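Local atomic coordinates of transcriptional regulator, SorC family (Enterococcus faecalis, PDB entry 2O0M), a protein that probably regulates transcription by binding DNA, with a putative sugar-binding domain of the SorC family that may sense a carbohydrate effector. Residues A[268-273]-A[316-321]; A[109-114]-A[328-333]; A[301-306]-A[324-329]. One frame throughout, in Å; residues are numbered along the deposited sequence.

Contact 1 (A[268-273]-A[316-321]). With PO4 (phosphate ion), chain C.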
loop_
_atom_site.group_PDB
_atom_site.type_symbol
_atom_site.label_atom_id
_atom_site.label_comp_id
_atom_site.label_asym_id
_atom_site.label_seq_id
_atom_site.Cartn_x
_atom_site.Cartn_y
_atom_site.Cartn_z
ATOM N N ALA A 268 6.800 -17.994 0.182
ATOM C CA ALA A 268 6.368 -16.600 0.093
ATOM C C ALA A 268 6.742 -15.855 1.364
ATOM O O ALA A 268 6.522 -16.344 2.474
ATOM C CB ALA A 268 4.866 -16.523 -0.148
ATOM N N VAL A 269 7.306 -14.663 1.189
ATOM C CA VAL A 269 7.812 -13.856 2.298
ATOM C C VAL A 269 7.041 -12.539 2.425
ATOM O O VAL A 269 6.675 -12.132 3.527
ATOM C CB VAL A 269 9.329 -13.572 2.119
ATOM C CG1 VAL A 269 9.853 -12.593 3.150
ATOM C CG2 VAL A 269 10.122 -14.876 2.214
ATOM N N ALA A 270 6.832 -11.865 1.296
ATOM C CA ALA A 270 6.166 -10.565 1.274
ATOM C C ALA A 270 4.922 -10.580 0.398
ATOM O O ALA A 270 4.800 -11.381 -0.521
ATOM C CB ALA A 270 7.124 -9.496 0.770
ATOM N N GLU A 271 3.996 -9.688 0.719
ATOM C CA GLU A 271 2.838 -9.410 -0.116
ATOM C C GLU A 271 2.765 -7.906 -0.392
ATOM O O GLU A 271 3.121 -7.066 0.454
ATOM C CB GLU A 271 1.553 -9.876 0.592
ATOM C CG GLU A 271 0.265 -9.709 -0.222
ATOM C CD GLU A 271 -0.313 -8.318 -0.196
ATOM O OE1 GLU A 271 0.086 -7.506 0.667
ATOM O OE2 GLU A 271 -1.181 -8.025 -1.048
ATOM N N SER A 272 2.297 -7.568 -1.586
ATOM C CA SER A 272 1.890 -6.198 -1.869
ATOM C C SER A 272 0.997 -6.182 -3.109
ATOM O O SER A 272 1.303 -6.848 -4.106
ATOM C CB SER A 272 3.107 -5.300 -2.068
ATOM O OG SER A 272 2.743 -3.951 -2.001
ATOM N N PHE A 273 -0.112 -5.453 -3.028
ATOM C CA PHE A 273 -1.066 -5.308 -4.154
ATOM C C PHE A 273 -1.666 -6.635 -4.638
ATOM O O PHE A 273 -2.162 -6.721 -5.770
ATOM C CB PHE A 273 -0.433 -4.597 -5.350
ATOM C CG PHE A 273 0.276 -3.328 -5.021
ATOM C CD1 PHE A 273 -0.425 -2.167 -4.773
ATOM C CD2 PHE A 273 1.656 -3.281 -5.023
ATOM C CE1 PHE A 273 0.261 -0.978 -4.486
ATOM C CE2 PHE A 273 2.328 -2.103 -4.734
ATOM C CZ PHE A 273 1.632 -0.973 -4.469
ATOM N N ILE A 316 9.899 -6.491 3.920
ATOM C CA ILE A 316 10.368 -5.246 3.298
ATOM C C ILE A 316 11.498 -5.530 2.301
ATOM O O ILE A 316 11.457 -5.086 1.153
ATOM C CB ILE A 316 10.823 -4.218 4.358
ATOM C CG1 ILE A 316 9.610 -3.712 5.148
ATOM C CG2 ILE A 316 11.538 -3.043 3.705
ATOM C CD1 ILE A 316 9.986 -3.024 6.467
ATOM N N ARG A 317 12.488 -6.298 2.729
ATOM C CA ARG A 317 13.597 -6.671 1.840
ATOM C C ARG A 317 13.106 -7.376 0.570
ATOM O O ARG A 317 13.571 -7.088 -0.528
ATOM C CB ARG A 317 14.584 -7.580 2.571
ATOM C CG ARG A 317 15.448 -6.859 3.576
ATOM C CD ARG A 317 16.102 -7.839 4.521
ATOM N NE ARG A 317 16.830 -8.882 3.800
ATOM C CZ ARG A 317 16.927 -10.149 4.200
ATOM N NH1 ARG A 317 16.359 -10.557 5.333
ATOM N NH2 ARG A 317 17.603 -11.025 3.469
ATOM N N ALA A 318 12.159 -8.289 0.721
ATOM C CA ALA A 318 11.719 -9.114 -0.402
ATOM C C ALA A 318 10.928 -8.300 -1.418
ATOM O O ALA A 318 11.103 -8.455 -2.633
ATOM C CB ALA A 318 10.908 -10.292 0.091
ATOM N N TYR A 319 10.045 -7.435 -0.929
ATOM C CA TYR A 319 9.256 -6.605 -1.839
ATOM C C TYR A 319 10.132 -5.513 -2.454
ATOM O O TYR A 319 10.045 -5.241 -3.649
ATOM C CB TYR A 319 8.041 -5.946 -1.161
ATOM C CG TYR A 319 7.466 -4.903 -2.088
ATOM C CD1 TYR A 319 6.693 -5.278 -3.189
ATOM C CD2 TYR A 319 7.790 -3.560 -1.945
ATOM C CE1 TYR A 319 6.213 -4.333 -4.096
ATOM C CE2 TYR A 319 7.316 -2.610 -2.838
ATOM C CZ TYR A 319 6.530 -2.992 -3.910
ATOM O OH TYR A 319 6.075 -2.030 -4.799
HETATM N N MSE A 320 10.951 -4.859 -1.639
HETATM C CA MSE A 320 11.640 -3.659 -2.104
HETATM C C MSE A 320 12.662 -3.950 -3.208
HETATM O O MSE A 320 13.055 -3.033 -3.942
HETATM C CB MSE A 320 12.265 -2.899 -0.921
HETATM C CG MSE A 320 11.237 -2.268 0.013
HETATM SE SE MSE A 320 10.188 -0.840 -0.781
HETATM C CE MSE A 320 11.669 0.212 -1.402
ATOM N N LYS A 321 13.063 -5.218 -3.341
ATOM C CA LYS A 321 14.039 -5.643 -4.357
ATOM C C LYS A 321 13.683 -5.169 -5.751
ATOM O O LYS A 321 14.563 -4.686 -6.494
ATOM C CB LYS A 321 14.187 -7.168 -4.370
ATOM C CG LYS A 321 15.211 -7.673 -3.406
ATOM C CD LYS A 321 15.420 -9.163 -3.528
ATOM C CE LYS A 321 16.664 -9.600 -2.789
ATOM N NZ LYS A 321 16.813 -11.073 -2.735
HETATM P P PO4 C . 18.281 -8.862 0.511
HETATM O O1 PO4 C . 18.527 -10.341 0.686
HETATM O O2 PO4 C . 19.173 -8.017 1.381
HETATM O O3 PO4 C . 18.506 -8.509 -0.935
HETATM O O4 PO4 C . 16.852 -8.562 0.863
#
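Val269 and Ala270 are consecutive in the chain, yet both direct their side chains toward the same methyl group, that of Ala318. The cause is a classic beta bulge, in which the two residues together face Phe277 on the neighbouring strand. Val269 CG1 lies 4.0 Å from Ala318 CB, and Ala270 CB comes to 3.9 Å from the same Ala318 CB. The small Ala270 and Ala318 are consistent with the close approach, 7.5 Å between the axes of the short segments, which cross at -52°. Here a helix of an alpha/beta domain, the putative sugar-binding domain, packs obliquely on an antiparallel strand of the mixed sheet, and no hydrogen bond joins the two segments. Further along, Tyr319 takes over. Its CG is anti to the backbone N (chi1 168°), which carries the ring away from the helix to place one face against Ser272, whose CB is 3.8 Å from Tyr319 CD1 while OG sits over the rim of that face. The Tyr319 hydroxyl then reaches the edge of the Phe273 ring, near its plane, with OH 3.7 Å from Phe273 CE2. Phe277 meets the Tyr319 ring edge-to-face, and His241 meets the rings of both Tyr319 and Phe273. On the helix, Arg317 holds a phosphate ion, probably from the crystallisation liquor, by the edge of its guanidinium: NE donates to O4 at 3.0 Å and NH2 to O1 at 3.0 Å, the latter bond being the straighter (166°).

Contact 2 (A[109-114]-A[328-333])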
loop_
_atom_site.group_PDB
_atom_site.type_symbol
_atom_site.label_atom_id
_atom_site.label_comp_id
_atom_site.label_asym_id
_atom_site.label_seq_id
_atom_site.Cartn_x
_atom_site.Cartn_y
_atom_site.Cartn_z
ATOM N N ARG A 109 14.226 7.839 -1.596
ATOM C CA ARG A 109 14.184 8.420 -0.290
ATOM C C ARG A 109 13.675 7.403 0.691
ATOM O O ARG A 109 12.768 6.649 0.398
ATOM C CB ARG A 109 13.257 9.634 -0.324
ATOM C CG ARG A 109 13.239 10.471 0.921
ATOM C CD ARG A 109 14.555 11.171 1.146
ATOM N NE ARG A 109 14.900 11.084 2.560
ATOM C CZ ARG A 109 14.372 11.851 3.510
ATOM N NH1 ARG A 109 13.480 12.792 3.215
ATOM N NH2 ARG A 109 14.749 11.677 4.767
ATOM N N CYS A 110 14.280 7.390 1.865
ATOM C CA CYS A 110 13.775 6.603 2.968
ATOM C C CYS A 110 13.667 7.547 4.157
ATOM O O CYS A 110 14.601 8.302 4.440
ATOM C CB CYS A 110 14.691 5.421 3.283
ATOM S SG CYS A 110 14.105 4.437 4.678
ATOM N N ILE A 111 12.508 7.537 4.808
ATOM C CA ILE A 111 12.294 8.273 6.051
ATOM C C ILE A 111 12.221 7.247 7.170
ATOM O O ILE A 111 11.397 6.346 7.128
ATOM C CB ILE A 111 11.002 9.106 6.012
ATOM C CG1 ILE A 111 11.105 10.150 4.902
ATOM C CG2 ILE A 111 10.773 9.798 7.361
ATOM C CD1 ILE A 111 9.786 10.748 4.471
ATOM N N VAL A 112 13.100 7.385 8.161
ATOM C CA VAL A 112 13.156 6.458 9.286
ATOM C C VAL A 112 12.645 7.171 10.542
ATOM O O VAL A 112 13.283 8.097 11.058
ATOM C CB VAL A 112 14.589 5.933 9.538
ATOM C CG1 VAL A 112 14.619 5.036 10.761
ATOM C CG2 VAL A 112 15.120 5.184 8.323
ATOM N N VAL A 113 11.479 6.746 11.012
ATOM C CA VAL A 113 10.845 7.326 12.188
ATOM C C VAL A 113 11.420 6.691 13.451
ATOM O O VAL A 113 11.688 5.486 13.486
ATOM C CB VAL A 113 9.312 7.122 12.128
ATOM C CG1 VAL A 113 8.629 7.584 13.416
ATOM C CG2 VAL A 113 8.742 7.858 10.915
ATOM N N ALA A 114 11.588 7.510 14.490
ATOM C CA ALA A 114 12.137 7.031 15.742
ATOM C C ALA A 114 11.237 5.951 16.309
ATOM O O ALA A 114 10.018 6.100 16.321
ATOM C CB ALA A 114 12.287 8.177 16.751
ATOM N N TRP A 328 9.384 6.121 -2.287
ATOM C CA TRP A 328 9.759 6.644 -0.975
ATOM C C TRP A 328 9.348 5.571 0.028
ATOM O O TRP A 328 8.197 5.127 0.021
ATOM C CB TRP A 328 8.997 7.931 -0.648
ATOM C CG TRP A 328 9.440 9.157 -1.374
ATOM C CD1 TRP A 328 9.593 9.304 -2.719
ATOM C CD2 TRP A 328 9.722 10.436 -0.795
ATOM N NE1 TRP A 328 9.994 10.592 -3.013
ATOM C CE2 TRP A 328 10.079 11.302 -1.847
ATOM C CE3 TRP A 328 9.732 10.925 0.512
ATOM C CZ2 TRP A 328 10.425 12.629 -1.633
ATOM C CZ3 TRP A 328 10.080 12.256 0.720
ATOM C CH2 TRP A 328 10.422 13.083 -0.347
ATOM N N LEU A 329 10.273 5.159 0.891
ATOM C CA LEU A 329 9.958 4.182 1.934
ATOM C C LEU A 329 9.874 4.901 3.273
ATOM O O LEU A 329 10.862 5.479 3.729
ATOM C CB LEU A 329 11.010 3.076 2.000
ATOM C CG LEU A 329 10.872 2.077 3.159
ATOM C CD1 LEU A 329 9.562 1.304 3.081
ATOM C CD2 LEU A 329 12.047 1.121 3.192
ATOM N N ILE A 330 8.693 4.874 3.880
ATOM C CA ILE A 330 8.501 5.365 5.250
ATOM C C ILE A 330 8.551 4.148 6.160
ATOM O O ILE A 330 7.768 3.212 6.006
ATOM C CB ILE A 330 7.158 6.081 5.443
ATOM C CG1 ILE A 330 7.074 7.275 4.487
ATOM C CG2 ILE A 330 6.996 6.504 6.909
ATOM C CD1 ILE A 330 5.744 7.961 4.442
ATOM N N THR A 331 9.480 4.160 7.103
ATOM C CA THR A 331 9.697 3.014 7.961
ATOM C C THR A 331 10.140 3.494 9.343
ATOM O O THR A 331 10.107 4.694 9.642
ATOM C CB THR A 331 10.732 2.059 7.309
ATOM O OG1 THR A 331 10.757 0.798 7.995
ATOM C CG2 THR A 331 12.131 2.677 7.237
ATOM N N ASP A 332 10.544 2.563 10.183
ATOM C CA ASP A 332 11.014 2.945 11.516
ATOM C C ASP A 332 12.392 2.389 11.821
ATOM O O ASP A 332 12.957 1.626 11.042
ATOM C CB ASP A 332 9.984 2.611 12.600
ATOM C CG ASP A 332 9.610 1.143 12.655
ATOM O OD1 ASP A 332 10.365 0.294 12.149
ATOM O OD2 ASP A 332 8.543 0.841 13.236
ATOM N N GLU A 333 12.941 2.831 12.948
ATOM C CA GLU A 333 14.269 2.424 13.367
ATOM C C GLU A 333 14.348 0.920 13.548
ATOM O O GLU A 333 15.358 0.307 13.229
ATOM C CB GLU A 333 14.659 3.098 14.690
ATOM C CG GLU A 333 15.029 4.566 14.577
ATOM C CD GLU A 333 15.596 5.125 15.888
ATOM O OE1 GLU A 333 14.864 5.140 16.901
ATOM O OE2 GLU A 333 16.776 5.548 15.908
#
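Arg109 lays the aliphatic part of its side chain across the indole of Trp328, with CG 3.7 Å from the centroid of the six-membered ring and only 19° off the normal, a CH-pi contact. That CG stands anti to the backbone N, and the chain bends at chi2 beyond the indole. Ile111 CD1 meets the same ring at its edge, 4.0 Å from Trp328 CE3. On the other face of the sheet Cys110 SG meets Thr331 CG2 at 3.7 Å, and Val112 lies alongside Thr331. Between these layers five backbone bonds join the strands in parallel, among them Val113 N to Thr331 O (2.8 Å), nearly straight at 177°; the last, Glu333 N to Val113 O, bends to 139° as the chain turns into a helix. Further out, Glu98 OE1 forms a salt bridge with Arg109 NH2, while its OE2 accepts from Val112 N, so the strand backbone helps to position the acid. Asp332 N-caps helix 333-339 through OD1 and Ala335 N; OD1 also takes Gly309 N, and OD2 bonds Ser117. Helix 96-105 covers Cys110 and Leu329, helix 122-138 Ile111 and Ile330. Strand 109-113 pairs within the chain with 328-332 alone, bordering the parallel part of a Rossmann-like alpha/beta sheet with helices on both faces.

Contact 3 (A[301-306]-A[324-329])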
loop_
_atom_site.group_PDB
_atom_site.type_symbol
_atom_site.label_atom_id
_atom_site.label_comp_id
_atom_site.label_asym_id
_atom_site.label_seq_id
_atom_site.Cartn_x
_atom_site.Cartn_y
_atom_site.Cartn_z
ATOM N N PRO A 301 4.406 8.712 -10.805
ATOM C CA PRO A 301 5.459 9.567 -10.235
ATOM C C PRO A 301 5.661 9.429 -8.738
ATOM O O PRO A 301 6.795 9.441 -8.276
ATOM C CB PRO A 301 5.018 10.998 -10.596
ATOM C CG PRO A 301 3.657 10.906 -11.108
ATOM C CD PRO A 301 3.357 9.487 -11.484
ATOM N N TYR A 302 4.570 9.278 -7.989
ATOM C CA TYR A 302 4.633 9.379 -6.528
ATOM C C TYR A 302 4.203 8.044 -5.918
ATOM O O TYR A 302 3.027 7.692 -5.914
ATOM C CB TYR A 302 3.780 10.553 -6.037
ATOM C CG TYR A 302 4.091 11.813 -6.807
ATOM C CD1 TYR A 302 5.378 12.333 -6.823
ATOM C CD2 TYR A 302 3.128 12.430 -7.590
ATOM C CE1 TYR A 302 5.685 13.480 -7.562
ATOM C CE2 TYR A 302 3.421 13.576 -8.327
ATOM C CZ TYR A 302 4.705 14.084 -8.321
ATOM O OH TYR A 302 5.005 15.224 -9.059
ATOM N N VAL A 303 5.185 7.281 -5.461
ATOM C CA VAL A 303 4.960 5.941 -4.956
ATOM C C VAL A 303 5.525 5.905 -3.552
ATOM O O VAL A 303 6.701 6.156 -3.370
ATOM C CB VAL A 303 5.638 4.878 -5.840
ATOM C CG1 VAL A 303 5.380 3.484 -5.277
ATOM C CG2 VAL A 303 5.115 4.962 -7.269
ATOM N N VAL A 304 4.676 5.588 -2.573
ATOM C CA VAL A 304 5.088 5.616 -1.188
ATOM C C VAL A 304 4.725 4.293 -0.546
ATOM O O VAL A 304 3.540 3.938 -0.491
ATOM C CB VAL A 304 4.420 6.777 -0.418
ATOM C CG1 VAL A 304 4.967 6.859 1.001
ATOM C CG2 VAL A 304 4.638 8.104 -1.138
ATOM N N ALA A 305 5.748 3.590 -0.062
ATOM C CA ALA A 305 5.586 2.368 0.723
ATOM C C ALA A 305 5.747 2.730 2.207
ATOM O O ALA A 305 6.678 3.449 2.589
ATOM C CB ALA A 305 6.615 1.351 0.344
ATOM N N ILE A 306 4.851 2.215 3.044
ATOM C CA ILE A 306 4.892 2.491 4.479
ATOM C C ILE A 306 4.884 1.162 5.205
ATOM O O ILE A 306 3.892 0.450 5.169
ATOM C CB ILE A 306 3.662 3.308 4.938
ATOM C CG1 ILE A 306 3.510 4.573 4.097
ATOM C CG2 ILE A 306 3.794 3.667 6.417
ATOM C CD1 ILE A 306 2.304 5.445 4.484
ATOM N N PRO A 324 9.610 0.164 -7.657
ATOM C CA PRO A 324 10.049 1.224 -8.560
ATOM C C PRO A 324 11.107 2.072 -7.884
ATOM O O PRO A 324 11.003 2.337 -6.690
ATOM C CB PRO A 324 8.787 2.059 -8.772
ATOM C CG PRO A 324 7.685 1.100 -8.537
ATOM C CD PRO A 324 8.156 0.238 -7.421
ATOM N N LYS A 325 12.114 2.493 -8.637
ATOM C CA LYS A 325 13.235 3.193 -8.027
ATOM C C LYS A 325 12.852 4.544 -7.448
ATOM O O LYS A 325 13.543 5.059 -6.576
ATOM C CB LYS A 325 14.410 3.313 -9.012
ATOM C CG LYS A 325 15.024 1.974 -9.403
ATOM C CD LYS A 325 15.134 1.022 -8.217
ATOM C CE LYS A 325 16.111 -0.068 -8.436
ATOM N NZ LYS A 325 16.331 -0.787 -7.163
ATOM N N GLN A 326 11.735 5.106 -7.900
ATOM C CA GLN A 326 11.255 6.383 -7.364
ATOM C C GLN A 326 10.537 6.247 -6.016
ATOM O O GLN A 326 10.143 7.256 -5.439
ATOM C CB GLN A 326 10.325 7.096 -8.352
ATOM C CG GLN A 326 8.958 6.437 -8.578
ATOM C CD GLN A 326 8.949 5.469 -9.738
ATOM O OE1 GLN A 326 9.959 4.823 -10.023
ATOM N NE2 GLN A 326 7.807 5.359 -10.423
ATOM N N THR A 327 10.376 5.018 -5.534
ATOM C CA THR A 327 9.653 4.743 -4.279
ATOM C C THR A 327 10.254 5.536 -3.103
ATOM O O THR A 327 11.473 5.635 -2.970
ATOM C CB THR A 327 9.650 3.228 -3.939
ATOM O OG1 THR A 327 8.971 2.495 -4.976
ATOM C CG2 THR A 327 8.949 2.940 -2.609
ATOM N N TRP A 328 9.384 6.121 -2.287
ATOM C CA TRP A 328 9.759 6.644 -0.975
ATOM C C TRP A 328 9.348 5.571 0.028
ATOM O O TRP A 328 8.197 5.127 0.021
ATOM C CB TRP A 328 8.997 7.931 -0.648
ATOM C CG TRP A 328 9.440 9.157 -1.374
ATOM C CD1 TRP A 328 9.593 9.304 -2.719
ATOM C CD2 TRP A 328 9.722 10.436 -0.795
ATOM N NE1 TRP A 328 9.994 10.592 -3.013
ATOM C CE2 TRP A 328 10.079 11.302 -1.847
ATOM C CE3 TRP A 328 9.732 10.925 0.512
ATOM C CZ2 TRP A 328 10.425 12.629 -1.633
ATOM C CZ3 TRP A 328 10.080 12.256 0.720
ATOM C CH2 TRP A 328 10.422 13.083 -0.347
ATOM N N LEU A 329 10.273 5.159 0.891
ATOM C CA LEU A 329 9.958 4.182 1.934
ATOM C C LEU A 329 9.874 4.901 3.273
ATOM O O LEU A 329 10.862 5.479 3.729
ATOM C CB LEU A 329 11.010 3.076 2.000
ATOM C CG LEU A 329 10.872 2.077 3.159
ATOM C CD1 LEU A 329 9.562 1.304 3.081
ATOM C CD2 LEU A 329 12.047 1.121 3.192
HETATM O O HOH W 1 7.733 8.493 -5.725
#
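Thr327 holds OG1 beside its own backbone N and anti to the carbonyl carbon (chi1 -62°), which turns the hydroxyl back to Pro324 O, a bond of 2.7 Å, and toward Val303 CG1 across the contact. The same rotation sends the Thr327 methyl to Ala305, with CG2 4.1 Å from Ala305 CB. Gln326 places CG between its backbone N and carbonyl carbon (chi1 69°), 3.7 Å from Pro301 O; the bend at chi2 then turns the amide past Val303 CG2 to give its NE2 hydrogens to Ile300 O and Gln298 O. Pro324 O also accepts the backbone N-H of Thr327, closing a type I turn from which strand 328-332 leaves. Strands 302-306 and 328-332, to which the segments belong, are neighbouring and parallel in a beta-alpha-beta unit, with helix 313-320 as the connection. Their direct backbone bonds here are Trp328 N to Val303 O and Ala305 N to Trp328 O, each 2.9 Å. Where the preceding bond of the pattern would join Val303 N to Gln326 O, a water intervenes: it accepts from Val303 N at 2.8 Å, and Pro301 O and Gln326 O are both within its hydrogen-bonding range, competing with other acceptors for its two protons. At the opposite end of the pairing, Leu329 CD1 lies 3.6 Å from Ala305 O, while strand 238-245 borders 302-306 on its far side and helix 122-138 covers Val304.

How the contacts relate
All three contacts belong to one alpha/beta domain. Contacts 2 and 3, with centres about 11 Å apart, share strand 328-332 and pair it on its two edges, and Trp328 and Leu329 serve both; Ile330 N and Ala305 O, 2.8 Å apart, probably extend the bonding of contact 3 into contact 2. Contact 1 lies about 14 Å from contact 3 and about 16 Å from contact 2, centre to centre. Its helix connects the strands paired in contact 3 and packs on the turn before strand 328-332 (Tyr319 OH to Pro324 CD, 4.0 Å) and on the strand itself (Ile316 CG2 to Leu329 CD2, 4.2 Å). The bound phosphate belongs to contact 1, at Arg317.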